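Local coordinates for erythrocyte binding antigen 140 (Plasmodium falciparum, PDB 4GF2), which probably binds host erythrocytes through sialic acid on glycophorin C, the chain described here carrying its two Duffy-binding-like domains, at residues R344-L350 against N397-L402; C316-S320 against L378-K382; G408-I412 against Q478-W482; Y364-L368 against M420-L424. The protein carries 3 engineered substitutions. All blocks are in the same frame, centred on the assembly; numbering follows the deposited sequence.

Interaction 1 (R344-L350 against N397-L402); sequences RRQTLCL and NSYADL
With chi1 at 179° the side chain of Arg-344 leaves its backbone opposite the N, and a bend at chi3 (49°) turns the guanidinium back onto Asp-401. Both terminal nitrogens then converge on a single oxygen: Arg-344 NH1 and NH2 each lie 2.6 Å from Asp-401 OD2 in an end-on salt bridge. That oxygen sits in the guanidinium plane, whereas the two donors reach it from one face of the carboxylate, NH2 on the syn side and NH1 on the anti side. Arg-344 NH1 also gives a hydrogen bond to Ser-398 OG (2.9 Å, 148°), tilted from the guanidinium plane, and Glu-375 holds the same hydroxyl. CB of Asn-397 lies over the rim of one face, 3.3 Å from Arg-344 NE, so bonds at the edge and a carbon over one face restrict how the group can turn. Next to this polar cluster Leu-402 CD2 meets Leu-350 CD2 at 3.6 Å and Leu-348 CD2 at 4.0 Å. In the second Duffy-binding-like domain the contact thus seats helix 343-346 and its following loop on helix 388-407, while helix 478-508 completes the charge network, Glu-485 pairing with Arg-344 NE, and Arg-481 and Trp-482 holding Asp-401 OD1.

Interaction 2 (C316-S320 against L378-K382); sequences CNYKS and LLKYK
Leu-378, near the end of helix 361-382, plugs into the bend of the loop 316-320, a loop-on-helix junction in the disulfide-stitched, helical Duffy-binding-like fold. Its course can be followed atom by atom. Leu-378 CB rests against the aliphatic part of Lys-319, 3.6 Å from Lys-319 CE, and the two side chains cross at about a right angle. CG, standing beside the backbone N of Leu-378 with chi1 at -67°, carries the branch toward the loop backbone. One methyl, Leu-378 CD1, comes 3.3 Å from Asn-317 O and also faces CB of Cys-316, whose sulfur is bonded to that of Cys-349. The other methyl, Leu-378 CD2, lies 3.7 Å from Tyr-318 CA. The leucine therefore meets backbone atoms as well as side chains, and Leu-311 of helix 308-314 touches it too.

Lys-319, bent at chi2, carries NZ to Glu-375, its salt-bridge partner, and to the carbonyl O of Thr-347. Toward the surface, CE1 of Tyr-318 lies over the rim of one face of the Tyr-381 ring. Tyr-318 CD1 is 3.6 Å from Tyr-381 CD2; the planes are inclined at 54°, an oblique pair that is neither a stack nor a T. Lys-382 reaches past the CB of Lys-319 and gives a weak bond from Lys-382 NZ to Ser-320 O, 3.3 Å long. One ordered water joins the two backbones, accepting from Lys-319 N at 2.9 Å and donating to Leu-378 O at 2.9 Å.

Interaction 3 (G408-I412 against Q478-W482); sequences GSDII and QFLRW
Ile-411 lies alongside the end of Gln-478, the two side chains running antiparallel past one another until CG1 of the isoleucine is 3.4 Å from OE1 of the glutamine. The overlap accompanies a two-point grip on the amide. Its oxygen accepts from the backbone, Ile-411 N to Gln-478 OE1 at 2.8 Å, with the donor in the carbonyl plane. Its nitrogen donates to Asp-410, from Gln-478 NE2 to Asp-410 OD1 at 2.9 Å, using the anti lone pair of that oxygen. Both bonds run at 155°, and the carboxylate is turned 77° from the amide plane. An extended glutamine chain thus reads one backbone N-H and one acidic oxygen of adjacent residues, which fixes which end of the amide is which. NE2 is held a second time, by Asp-401.

Apolar contacts flank the amide. Ile-412 CG1 meets Trp-482 CH2 obliquely at 3.8 Å, and Ile-411 CD1 rests 4.1 Å from Phe-479 CB. The second oxygen of Asp-410 has other partners: OD2 pairs with Arg-345 and accepts a hydrogen bond from the backbone N of Lys-413. Within the second Duffy-binding-like domain, the loop that leaves helix 388-407 and leads to helix 415-427 is pinned to the first turn of helix 478-508, with helix 343-346 packed beside the tryptophan and helix 518-548 against Phe-479.

Interaction 4 (Y364-L368 against M420-L424); sequences YKEHL and MEENL
Met-420 O is gripped from opposite faces of its carbonyl plane, by the hydroxyl of Tyr-364 across the helix pair and by Leu-424 N of its own helix. The tyrosine bond is the shorter, Tyr-364 OH to Met-420 O at 2.7 Å, and its donor stands 52° out of the plane, off the lone pairs; the helical bond from Leu-424 N to Met-420 O measures 3.3 Å. The tyrosine thus adds a second donor to a carbonyl already bonded within its helix.

The ring that carries this hydroxyl is sandwiched. On one side lies Leu-424, its CB 3.6 Å from Tyr-364 CZ and its CD1 over the face toward the rim. On the other comes Met-420, folded back by a bend at chi2, with CE 3.5 Å from Tyr-364 CZ. The sulfur makes an oblique Met-aromatic contact, Met-420 SD standing 4.7 Å from the centroid of the Tyr-364 ring. Beyond the ring the same methyl also packs on the first helix: Met-420 CE lies 3.8 Å from His-367 CD2 and 3.9 Å from Leu-368 CB. His-367 turns its NE2 to the carbonyl of Leu-350.

Helices 361-382 and 415-427 of the second Duffy-binding-like domain run nearly antiparallel here, their local axes at 157° and 11.6 Å apart, a separation spanned by the tyrosine. Ile-406 also touches the Tyr-364 side chain, and Trp-445 meets its ring edge-to-face. The chemistry implies a hydroxyl of a buried tyrosine whose polarity is met by a backbone carbonyl, leaving the ring and the thioether to supply the apolar contact.

How the interactions relate
From the N-terminal side, 316-320 opens interaction 2, 344-350 opens interaction 1 and 364-368 opens interaction 4; they close in the same order, at 378-382, 397-402 and 420-424. These three therefore cross one another, and none lies within another. Interaction 3 opens at 408-412, before interaction 4 has closed, and ends at 478-482; it crosses interaction 4 and follows interactions 1 and 2 in series. Helix 361-382 serves interactions 2 and 4 at different points along its length, and helix 388-407 supplies 397-402 to interaction 1 and leads straight into 408-412. Interaction 1 touches all the others, whereas interaction 2 meets neither 3 nor 4, the centres in each case about 22 Å apart. Together they tie loops and helices of the second Duffy-binding-like domain.

Interaction 1 (R344-L350 against N397-L402)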
loop_
_atom_site.group_PDB
_atom_site.type_symbol
_atom_site.label_atom_id
_atom_site.label_comp_id
_atom_site.label_asym_id
_atom_site.label_seq_id
_atom_site.Cartn_x
_atom_site.Cartn_y
_atom_site.Cartn_z
ATOM N N ARG A 344 -7.803 -25.401 -14.932
ATOM C CA ARG A 344 -7.262 -24.055 -14.834
ATOM C C ARG A 344 -7.502 -23.471 -13.440
ATOM O O ARG A 344 -6.637 -22.799 -12.886
ATOM C CB ARG A 344 -7.902 -23.168 -15.907
ATOM C CG ARG A 344 -7.442 -21.719 -15.907
ATOM C CD ARG A 344 -8.396 -20.849 -16.717
ATOM N NE ARG A 344 -9.784 -21.083 -16.330
ATOM C CZ ARG A 344 -10.332 -20.662 -15.194
ATOM N NH1 ARG A 344 -9.615 -19.969 -14.313
ATOM N NH2 ARG A 344 -11.601 -20.939 -14.935
ATOM N N ARG A 345 -8.673 -23.736 -12.870
ATOM C CA ARG A 345 -9.009 -23.233 -11.540
ATOM C C ARG A 345 -8.240 -23.982 -10.456
ATOM O O ARG A 345 -7.866 -23.406 -9.433
ATOM C CB ARG A 345 -10.514 -23.347 -11.294
ATOM C CG ARG A 345 -10.948 -23.064 -9.856
ATOM C CD ARG A 345 -10.640 -21.637 -9.434
ATOM N NE ARG A 345 -11.008 -21.393 -8.039
ATOM C CZ ARG A 345 -10.221 -21.633 -6.995
ATOM N NH1 ARG A 345 -9.004 -22.131 -7.163
ATOM N NH2 ARG A 345 -10.652 -21.376 -5.771
ATOM N N GLN A 346 -8.008 -25.269 -10.689
ATOM C CA GLN A 346 -7.283 -26.113 -9.748
ATOM C C GLN A 346 -5.824 -25.696 -9.634
ATOM O O GLN A 346 -5.174 -25.969 -8.628
ATOM C CB GLN A 346 -7.345 -27.576 -10.196
ATOM C CG GLN A 346 -8.744 -28.156 -10.262
ATOM C CD GLN A 346 -8.767 -29.558 -10.841
ATOM O OE1 GLN A 346 -7.878 -30.367 -10.576
ATOM N NE2 GLN A 346 -9.785 -29.850 -11.638
ATOM N N THR A 347 -5.310 -25.049 -10.675
ATOM C CA THR A 347 -3.899 -24.679 -10.727
ATOM C C THR A 347 -3.701 -23.162 -10.761
ATOM O O THR A 347 -2.622 -22.681 -11.094
ATOM C CB THR A 347 -3.216 -25.297 -11.957
ATOM O OG1 THR A 347 -3.744 -24.706 -13.151
ATOM C CG2 THR A 347 -3.441 -26.804 -11.993
ATOM N N LEU A 348 -4.747 -22.419 -10.411
ATOM C CA LEU A 348 -4.696 -20.958 -10.383
ATOM C C LEU A 348 -3.635 -20.438 -9.411
ATOM O O LEU A 348 -3.535 -20.902 -8.276
ATOM C CB LEU A 348 -6.069 -20.411 -9.986
ATOM C CG LEU A 348 -6.224 -18.900 -9.827
ATOM C CD1 LEU A 348 -6.119 -18.199 -11.164
ATOM C CD2 LEU A 348 -7.547 -18.582 -9.156
ATOM N N CYS A 349 -2.848 -19.467 -9.863
ATOM C CA CYS A 349 -1.801 -18.884 -9.034
ATOM C C CYS A 349 -2.355 -17.846 -8.065
ATOM O O CYS A 349 -2.879 -16.812 -8.477
ATOM C CB CYS A 349 -0.723 -18.244 -9.909
ATOM S SG CYS A 349 0.469 -17.249 -8.986
ATOM N N LEU A 350 -2.229 -18.136 -6.775
ATOM C CA LEU A 350 -2.628 -17.209 -5.726
ATOM C C LEU A 350 -1.463 -16.871 -4.801
ATOM O O LEU A 350 -1.533 -15.929 -4.018
ATOM C CB LEU A 350 -3.776 -17.806 -4.914
ATOM C CG LEU A 350 -5.067 -18.061 -5.696
ATOM C CD1 LEU A 350 -6.087 -18.747 -4.805
ATOM C CD2 LEU A 350 -5.630 -16.762 -6.254
ATOM N N ASN A 397 -11.228 -16.026 -18.032
ATOM C CA ASN A 397 -11.647 -17.118 -17.154
ATOM C C ASN A 397 -11.007 -16.999 -15.770
ATOM O O ASN A 397 -11.702 -17.022 -14.751
ATOM C CB ASN A 397 -11.313 -18.482 -17.770
ATOM C CG ASN A 397 -12.240 -18.857 -18.917
ATOM O OD1 ASN A 397 -13.357 -18.347 -19.028
ATOM N ND2 ASN A 397 -11.782 -19.769 -19.770
ATOM N N SER A 398 -9.687 -16.863 -15.729
ATOM C CA SER A 398 -8.982 -16.762 -14.453
ATOM C C SER A 398 -9.242 -15.418 -13.778
ATOM O O SER A 398 -9.339 -15.332 -12.556
ATOM C CB SER A 398 -7.482 -16.988 -14.646
ATOM O OG SER A 398 -7.222 -18.357 -14.910
ATOM N N TYR A 399 -9.364 -14.370 -14.581
ATOM C CA TYR A 399 -9.743 -13.063 -14.068
ATOM C C TYR A 399 -11.055 -13.151 -13.290
ATOM O O TYR A 399 -11.163 -12.652 -12.170
ATOM C CB TYR A 399 -9.897 -12.075 -15.222
ATOM C CG TYR A 399 -10.514 -10.762 -14.814
ATOM C CD1 TYR A 399 -9.845 -9.901 -13.957
ATOM C CD2 TYR A 399 -11.763 -10.381 -15.286
ATOM C CE1 TYR A 399 -10.400 -8.698 -13.580
ATOM C CE2 TYR A 399 -12.326 -9.174 -14.915
ATOM C CZ TYR A 399 -11.637 -8.337 -14.059
ATOM O OH TYR A 399 -12.183 -7.134 -13.681
ATOM N N ALA A 400 -12.052 -13.791 -13.893
ATOM C CA ALA A 400 -13.367 -13.915 -13.276
ATOM C C ALA A 400 -13.321 -14.799 -12.028
ATOM O O ALA A 400 -14.033 -14.550 -11.057
ATOM C CB ALA A 400 -14.361 -14.469 -14.278
ATOM N N ASP A 401 -12.493 -15.838 -12.057
ATOM C CA ASP A 401 -12.347 -16.708 -10.899
ATOM C C ASP A 401 -11.745 -15.925 -9.741
ATOM O O ASP A 401 -12.140 -16.099 -8.588
ATOM C CB ASP A 401 -11.468 -17.915 -11.223
ATOM C CG ASP A 401 -12.215 -19.007 -11.964
ATOM O OD1 ASP A 401 -13.464 -19.018 -11.935
ATOM O OD2 ASP A 401 -11.547 -19.871 -12.566
ATOM N N LEU A 402 -10.783 -15.062 -10.048
ATOM C CA LEU A 402 -10.162 -14.237 -9.023
ATOM C C LEU A 402 -11.214 -13.348 -8.387
ATOM O O LEU A 402 -11.276 -13.221 -7.162
ATOM C CB LEU A 402 -9.045 -13.385 -9.617
ATOM C CG LEU A 402 -7.781 -14.149 -10.007
ATOM C CD1 LEU A 402 -6.862 -13.275 -10.847
ATOM C CD2 LEU A 402 -7.061 -14.640 -8.767
#

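Interaction 2 (C316-S320 against L378-K382)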
loop_
_atom_site.group_PDB
_atom_site.type_symbol
_atom_site.label_atom_id
_atom_site.label_comp_id
_atom_site.label_asym_id
_atom_site.label_seq_id
_atom_site.Cartn_x
_atom_site.Cartn_y
_atom_site.Cartn_z
ATOM N N CYS A 316 4.453 -19.607 -7.103
ATOM C CA CYS A 316 3.783 -20.272 -8.214
ATOM C C CYS A 316 4.790 -20.897 -9.175
ATOM O O CYS A 316 5.987 -20.637 -9.093
ATOM C CB CYS A 316 2.893 -19.282 -8.961
ATOM S SG CYS A 316 1.525 -18.657 -7.979
ATOM N N ASN A 317 4.295 -21.716 -10.095
ATOM C CA ASN A 317 5.154 -22.387 -11.057
ATOM C C ASN A 317 4.451 -22.490 -12.406
ATOM O O ASN A 317 3.252 -22.232 -12.509
ATOM C CB ASN A 317 5.526 -23.779 -10.545
ATOM C CG ASN A 317 6.715 -24.374 -11.277
ATOM O OD1 ASN A 317 7.674 -23.675 -11.608
ATOM N ND2 ASN A 317 6.656 -25.674 -11.536
ATOM N N TYR A 318 5.208 -22.856 -13.438
ATOM C CA TYR A 318 4.656 -23.058 -14.774
ATOM C C TYR A 318 3.499 -24.050 -14.740
ATOM O O TYR A 318 3.500 -24.983 -13.940
ATOM C CB TYR A 318 5.738 -23.578 -15.721
ATOM C CG TYR A 318 6.847 -22.590 -16.012
ATOM C CD1 TYR A 318 6.706 -21.632 -17.008
ATOM C CD2 TYR A 318 8.041 -22.624 -15.304
ATOM C CE1 TYR A 318 7.719 -20.730 -17.284
ATOM C CE2 TYR A 318 9.060 -21.727 -15.573
ATOM C CZ TYR A 318 8.893 -20.783 -16.564
ATOM O OH TYR A 318 9.903 -19.888 -16.835
ATOM N N LYS A 319 2.514 -23.844 -15.611
ATOM C CA LYS A 319 1.445 -24.819 -15.784
ATOM C C LYS A 319 2.074 -26.069 -16.376
ATOM O O LYS A 319 2.764 -25.995 -17.391
ATOM C CB LYS A 319 0.354 -24.292 -16.722
ATOM C CG LYS A 319 -0.148 -22.892 -16.396
ATOM C CD LYS A 319 -0.752 -22.809 -15.014
ATOM C CE LYS A 319 -1.193 -21.389 -14.703
ATOM N NZ LYS A 319 -1.847 -21.268 -13.373
ATOM N N SER A 320 1.855 -27.214 -15.739
ATOM C CA SER A 320 2.484 -28.454 -16.182
ATOM C C SER A 320 1.953 -28.882 -17.543
ATOM O O SER A 320 0.796 -28.627 -17.880
ATOM C CB SER A 320 2.250 -29.571 -15.165
ATOM O OG SER A 320 0.886 -29.944 -15.132
ATOM N N LEU A 378 1.771 -17.019 -16.897
ATOM C CA LEU A 378 1.778 -18.477 -16.943
ATOM C C LEU A 378 0.801 -19.007 -17.978
ATOM O O LEU A 378 1.115 -19.940 -18.717
ATOM C CB LEU A 378 1.436 -19.053 -15.578
ATOM C CG LEU A 378 2.490 -18.793 -14.513
ATOM C CD1 LEU A 378 1.989 -19.252 -13.164
ATOM C CD2 LEU A 378 3.770 -19.501 -14.881
ATOM N N LEU A 379 -0.386 -18.412 -18.021
ATOM C CA LEU A 379 -1.380 -18.772 -19.020
ATOM C C LEU A 379 -0.857 -18.458 -20.414
ATOM O O LEU A 379 -0.925 -19.292 -21.314
ATOM C CB LEU A 379 -2.690 -18.024 -18.772
ATOM C CG LEU A 379 -3.513 -18.498 -17.571
ATOM C CD1 LEU A 379 -4.688 -17.567 -17.346
ATOM C CD2 LEU A 379 -3.993 -19.928 -17.767
ATOM N N LYS A 380 -0.330 -17.251 -20.586
ATOM C CA LYS A 380 0.216 -16.842 -21.872
ATOM C C LYS A 380 1.290 -17.820 -22.325
ATOM O O LYS A 380 1.369 -18.163 -23.504
ATOM C CB LYS A 380 0.799 -15.431 -21.786
ATOM C CG LYS A 380 1.494 -14.964 -23.059
ATOM C CD LYS A 380 0.566 -15.018 -24.262
ATOM C CE LYS A 380 1.241 -14.485 -25.519
ATOM N NZ LYS A 380 1.525 -13.026 -25.430
ATOM N N TYR A 381 2.110 -18.271 -21.382
ATOM C CA TYR A 381 3.198 -19.184 -21.700
ATOM C C TYR A 381 2.667 -20.556 -22.105
ATOM O O TYR A 381 3.207 -21.201 -23.004
ATOM C CB TYR A 381 4.145 -19.324 -20.509
ATOM C CG TYR A 381 5.313 -20.243 -20.780
ATOM C CD1 TYR A 381 6.413 -19.805 -21.505
ATOM C CD2 TYR A 381 5.313 -21.552 -20.318
ATOM C CE1 TYR A 381 7.482 -20.644 -21.758
ATOM C CE2 TYR A 381 6.376 -22.397 -20.566
ATOM C CZ TYR A 381 7.458 -21.939 -21.287
ATOM O OH TYR A 381 8.519 -22.779 -21.534
ATOM N N LYS A 382 1.602 -20.996 -21.443
ATOM C CA LYS A 382 1.036 -22.314 -21.700
ATOM C C LYS A 382 0.325 -22.353 -23.045
ATOM O O LYS A 382 0.420 -23.336 -23.777
ATOM C CB LYS A 382 0.061 -22.703 -20.587
ATOM C CG LYS A 382 -0.586 -24.071 -20.772
ATOM C CD LYS A 382 0.460 -25.178 -20.799
ATOM C CE LYS A 382 -0.159 -26.537 -21.075
ATOM N NZ LYS A 382 -1.117 -26.948 -20.013
HETATM O O HOH W 1 3.028 -21.650 -17.426
#

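Interaction 3 (G408-I412 against Q478-W482)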
loop_
_atom_site.group_PDB
_atom_site.type_symbol
_atom_site.label_atom_id
_atom_site.label_comp_id
_atom_site.label_asym_id
_atom_site.label_seq_id
_atom_site.Cartn_x
_atom_site.Cartn_y
_atom_site.Cartn_z
ATOM N N GLY A 408 -15.865 -13.713 -2.522
ATOM C CA GLY A 408 -16.281 -14.777 -1.626
ATOM C C GLY A 408 -17.390 -15.633 -2.209
ATOM O O GLY A 408 -18.053 -16.373 -1.489
ATOM N N SER A 409 -17.596 -15.537 -3.517
ATOM C CA SER A 409 -18.644 -16.307 -4.176
ATOM C C SER A 409 -18.064 -17.536 -4.868
ATOM O O SER A 409 -18.808 -18.375 -5.372
ATOM C CB SER A 409 -19.382 -15.441 -5.195
ATOM O OG SER A 409 -18.490 -14.965 -6.184
ATOM N N ASP A 410 -16.736 -17.634 -4.892
ATOM C CA ASP A 410 -16.062 -18.786 -5.488
ATOM C C ASP A 410 -16.586 -20.093 -4.905
ATOM O O ASP A 410 -16.738 -20.228 -3.693
ATOM C CB ASP A 410 -14.550 -18.698 -5.275
ATOM C CG ASP A 410 -13.827 -19.952 -5.731
ATOM O OD1 ASP A 410 -13.771 -20.194 -6.956
ATOM O OD2 ASP A 410 -13.312 -20.695 -4.866
ATOM N N ILE A 411 -16.847 -21.057 -5.779
ATOM C CA ILE A 411 -17.460 -22.317 -5.379
ATOM C C ILE A 411 -16.506 -23.243 -4.617
ATOM O O ILE A 411 -16.938 -24.005 -3.751
ATOM C CB ILE A 411 -18.002 -23.072 -6.610
ATOM C CG1 ILE A 411 -19.200 -22.326 -7.198
ATOM C CG2 ILE A 411 -18.407 -24.495 -6.238
ATOM C CD1 ILE A 411 -19.722 -22.920 -8.487
ATOM N N ILE A 412 -15.218 -23.178 -4.940
ATOM C CA ILE A 412 -14.258 -24.154 -4.425
ATOM C C ILE A 412 -13.920 -23.943 -2.950
ATOM O O ILE A 412 -13.938 -24.890 -2.168
ATOM C CB ILE A 412 -12.944 -24.147 -5.230
ATOM C CG1 ILE A 412 -13.225 -24.313 -6.723
ATOM C CG2 ILE A 412 -12.027 -25.259 -4.745
ATOM C CD1 ILE A 412 -13.981 -25.579 -7.081
ATOM N N GLN A 478 -20.298 -18.157 -11.759
ATOM C CA GLN A 478 -19.086 -18.925 -12.001
ATOM C C GLN A 478 -19.373 -20.257 -12.699
ATOM O O GLN A 478 -18.764 -20.568 -13.720
ATOM C CB GLN A 478 -18.369 -19.168 -10.675
ATOM C CG GLN A 478 -17.004 -19.800 -10.807
ATOM C CD GLN A 478 -16.273 -19.839 -9.484
ATOM O OE1 GLN A 478 -16.846 -20.214 -8.461
ATOM N NE2 GLN A 478 -15.009 -19.432 -9.489
ATOM N N PHE A 479 -20.297 -21.038 -12.151
ATOM C CA PHE A 479 -20.617 -22.344 -12.719
ATOM C C PHE A 479 -20.955 -22.261 -14.202
ATOM O O PHE A 479 -20.551 -23.118 -14.987
ATOM C CB PHE A 479 -21.790 -22.987 -11.986
ATOM C CG PHE A 479 -22.391 -24.141 -12.729
ATOM C CD1 PHE A 479 -21.715 -25.345 -12.823
ATOM C CD2 PHE A 479 -23.625 -24.020 -13.346
ATOM C CE1 PHE A 479 -22.263 -26.409 -13.510
ATOM C CE2 PHE A 479 -24.178 -25.080 -14.033
ATOM C CZ PHE A 479 -23.496 -26.276 -14.116
ATOM N N LEU A 480 -21.713 -21.236 -14.577
ATOM C CA LEU A 480 -22.095 -21.047 -15.970
ATOM C C LEU A 480 -20.862 -20.785 -16.829
ATOM O O LEU A 480 -20.770 -21.266 -17.960
ATOM C CB LEU A 480 -23.097 -19.896 -16.103
ATOM C CG LEU A 480 -24.487 -20.154 -15.512
ATOM C CD1 LEU A 480 -25.347 -18.899 -15.572
ATOM C CD2 LEU A 480 -25.174 -21.299 -16.236
ATOM N N ARG A 481 -19.911 -20.029 -16.289
ATOM C CA ARG A 481 -18.675 -19.758 -17.006
ATOM C C ARG A 481 -17.879 -21.043 -17.165
ATOM O O ARG A 481 -17.283 -21.289 -18.213
ATOM C CB ARG A 481 -17.836 -18.719 -16.268
ATOM C CG ARG A 481 -18.567 -17.417 -15.990
ATOM C CD ARG A 481 -17.600 -16.320 -15.581
ATOM N NE ARG A 481 -16.601 -16.783 -14.617
ATOM C CZ ARG A 481 -16.682 -16.633 -13.297
ATOM N NH1 ARG A 481 -17.727 -16.029 -12.741
ATOM N NH2 ARG A 481 -15.706 -17.090 -12.524
ATOM N N TRP A 482 -17.879 -21.865 -16.121
ATOM C CA TRP A 482 -17.122 -23.109 -16.127
ATOM C C TRP A 482 -17.744 -24.119 -17.073
ATOM O O TRP A 482 -17.039 -24.796 -17.817
ATOM C CB TRP A 482 -17.040 -23.694 -14.717
ATOM C CG TRP A 482 -16.165 -22.903 -13.815
ATOM C CD1 TRP A 482 -15.429 -21.800 -14.145
ATOM C CD2 TRP A 482 -15.920 -23.149 -12.426
ATOM N NE1 TRP A 482 -14.743 -21.344 -13.047
ATOM C CE2 TRP A 482 -15.028 -22.155 -11.980
ATOM C CE3 TRP A 482 -16.369 -24.112 -11.519
ATOM C CZ2 TRP A 482 -14.581 -22.096 -10.666
ATOM C CZ3 TRP A 482 -15.922 -24.051 -10.216
ATOM C CH2 TRP A 482 -15.037 -23.051 -9.801
#

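Interaction 4 (Y364-L368 against M420-L424)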
loop_
_atom_site.group_PDB
_atom_site.type_symbol
_atom_site.label_atom_id
_atom_site.label_comp_id
_atom_site.label_asym_id
_atom_site.label_seq_id
_atom_site.Cartn_x
_atom_site.Cartn_y
_atom_site.Cartn_z
ATOM N N TYR A 364 -2.069 -6.131 0.632
ATOM C CA TYR A 364 -3.047 -7.039 0.060
ATOM C C TYR A 364 -3.220 -6.757 -1.428
ATOM O O TYR A 364 -3.240 -7.677 -2.244
ATOM C CB TYR A 364 -4.385 -6.921 0.786
ATOM C CG TYR A 364 -5.372 -7.966 0.346
ATOM C CD1 TYR A 364 -6.206 -7.739 -0.734
ATOM C CD2 TYR A 364 -5.453 -9.192 0.993
ATOM C CE1 TYR A 364 -7.105 -8.695 -1.152
ATOM C CE2 TYR A 364 -6.351 -10.158 0.581
ATOM C CZ TYR A 364 -7.176 -9.900 -0.494
ATOM O OH TYR A 364 -8.077 -10.848 -0.923
ATOM N N LYS A 365 -3.337 -5.480 -1.776
ATOM C CA LYS A 365 -3.481 -5.074 -3.167
ATOM C C LYS A 365 -2.258 -5.539 -3.952
ATOM O O LYS A 365 -2.371 -6.140 -5.022
ATOM C CB LYS A 365 -3.622 -3.554 -3.251
ATOM C CG LYS A 365 -3.818 -3.011 -4.655
ATOM C CD LYS A 365 -3.838 -1.487 -4.659
ATOM C CE LYS A 365 -4.018 -0.933 -6.067
ATOM N NZ LYS A 365 -4.006 0.557 -6.086
ATOM N N GLU A 366 -1.085 -5.274 -3.392
ATOM C CA GLU A 366 0.168 -5.645 -4.024
ATOM C C GLU A 366 0.227 -7.155 -4.268
ATOM O O GLU A 366 0.684 -7.600 -5.322
ATOM C CB GLU A 366 1.335 -5.178 -3.155
ATOM C CG GLU A 366 2.697 -5.436 -3.741
ATOM C CD GLU A 366 3.807 -4.802 -2.920
ATOM O OE1 GLU A 366 3.540 -3.800 -2.222
ATOM O OE2 GLU A 366 4.946 -5.310 -2.973
ATOM N N HIS A 367 -0.256 -7.942 -3.308
ATOM C CA HIS A 367 -0.265 -9.391 -3.471
ATOM C C HIS A 367 -1.232 -9.842 -4.563
ATOM O O HIS A 367 -0.916 -10.730 -5.357
ATOM C CB HIS A 367 -0.633 -10.092 -2.167
ATOM C CG HIS A 367 -0.667 -11.583 -2.285
ATOM N ND1 HIS A 367 0.363 -12.388 -1.845
ATOM C CD2 HIS A 367 -1.594 -12.416 -2.819
ATOM C CE1 HIS A 367 0.069 -13.652 -2.095
ATOM N NE2 HIS A 367 -1.112 -13.696 -2.686
ATOM N N LEU A 368 -2.417 -9.246 -4.593
ATOM C CA LEU A 368 -3.429 -9.640 -5.562
ATOM C C LEU A 368 -2.947 -9.374 -6.980
ATOM O O LEU A 368 -3.088 -10.215 -7.865
ATOM C CB LEU A 368 -4.729 -8.886 -5.307
ATOM C CG LEU A 368 -5.824 -9.159 -6.335
ATOM C CD1 LEU A 368 -6.112 -10.648 -6.391
ATOM C CD2 LEU A 368 -7.079 -8.369 -6.001
ATOM N N MET A 420 -7.343 -16.022 1.028
ATOM C CA MET A 420 -7.351 -14.776 0.284
ATOM C C MET A 420 -8.569 -13.958 0.703
ATOM O O MET A 420 -8.474 -12.755 0.957
ATOM C CB MET A 420 -7.381 -15.060 -1.218
ATOM C CG MET A 420 -7.005 -13.873 -2.077
ATOM S SD MET A 420 -5.347 -13.274 -1.708
ATOM C CE MET A 420 -5.295 -11.783 -2.697
ATOM N N GLU A 421 -9.712 -14.628 0.793
ATOM C CA GLU A 421 -10.961 -13.982 1.164
ATOM C C GLU A 421 -10.911 -13.476 2.600
ATOM O O GLU A 421 -11.273 -12.334 2.886
ATOM C CB GLU A 421 -12.117 -14.970 1.012
ATOM C CG GLU A 421 -13.461 -14.424 1.434
ATOM C CD GLU A 421 -14.543 -15.483 1.409
ATOM O OE1 GLU A 421 -14.296 -16.564 0.839
ATOM O OE2 GLU A 421 -15.636 -15.234 1.961
ATOM N N GLU A 422 -10.466 -14.341 3.501
ATOM C CA GLU A 422 -10.434 -14.014 4.919
ATOM C C GLU A 422 -9.439 -12.896 5.204
ATOM O O GLU A 422 -9.643 -12.089 6.106
ATOM C CB GLU A 422 -10.089 -15.260 5.731
ATOM C CG GLU A 422 -11.152 -16.345 5.648
ATOM C CD GLU A 422 -10.711 -17.646 6.296
ATOM O OE1 GLU A 422 -9.484 -17.859 6.421
ATOM O OE2 GLU A 422 -11.589 -18.451 6.680
ATOM N N ASN A 423 -8.368 -12.836 4.425
ATOM C CA ASN A 423 -7.361 -11.811 4.646
ATOM C C ASN A 423 -7.802 -10.448 4.137
ATOM O O ASN A 423 -7.268 -9.422 4.554
ATOM C CB ASN A 423 -6.024 -12.234 4.047
ATOM C CG ASN A 423 -5.297 -13.217 4.932
ATOM O OD1 ASN A 423 -5.506 -13.234 6.143
ATOM N ND2 ASN A 423 -4.448 -14.038 4.344
ATOM N N LEU A 424 -8.787 -10.436 3.248
ATOM C CA LEU A 424 -9.417 -9.186 2.847
ATOM C C LEU A 424 -10.389 -8.736 3.931
ATOM O O LEU A 424 -10.551 -7.539 4.175
ATOM C CB LEU A 424 -10.147 -9.342 1.519
ATOM C CG LEU A 424 -10.831 -8.067 1.026
ATOM C CD1 LEU A 424 -9.879 -6.882 1.086
ATOM C CD2 LEU A 424 -11.335 -8.267 -0.389
#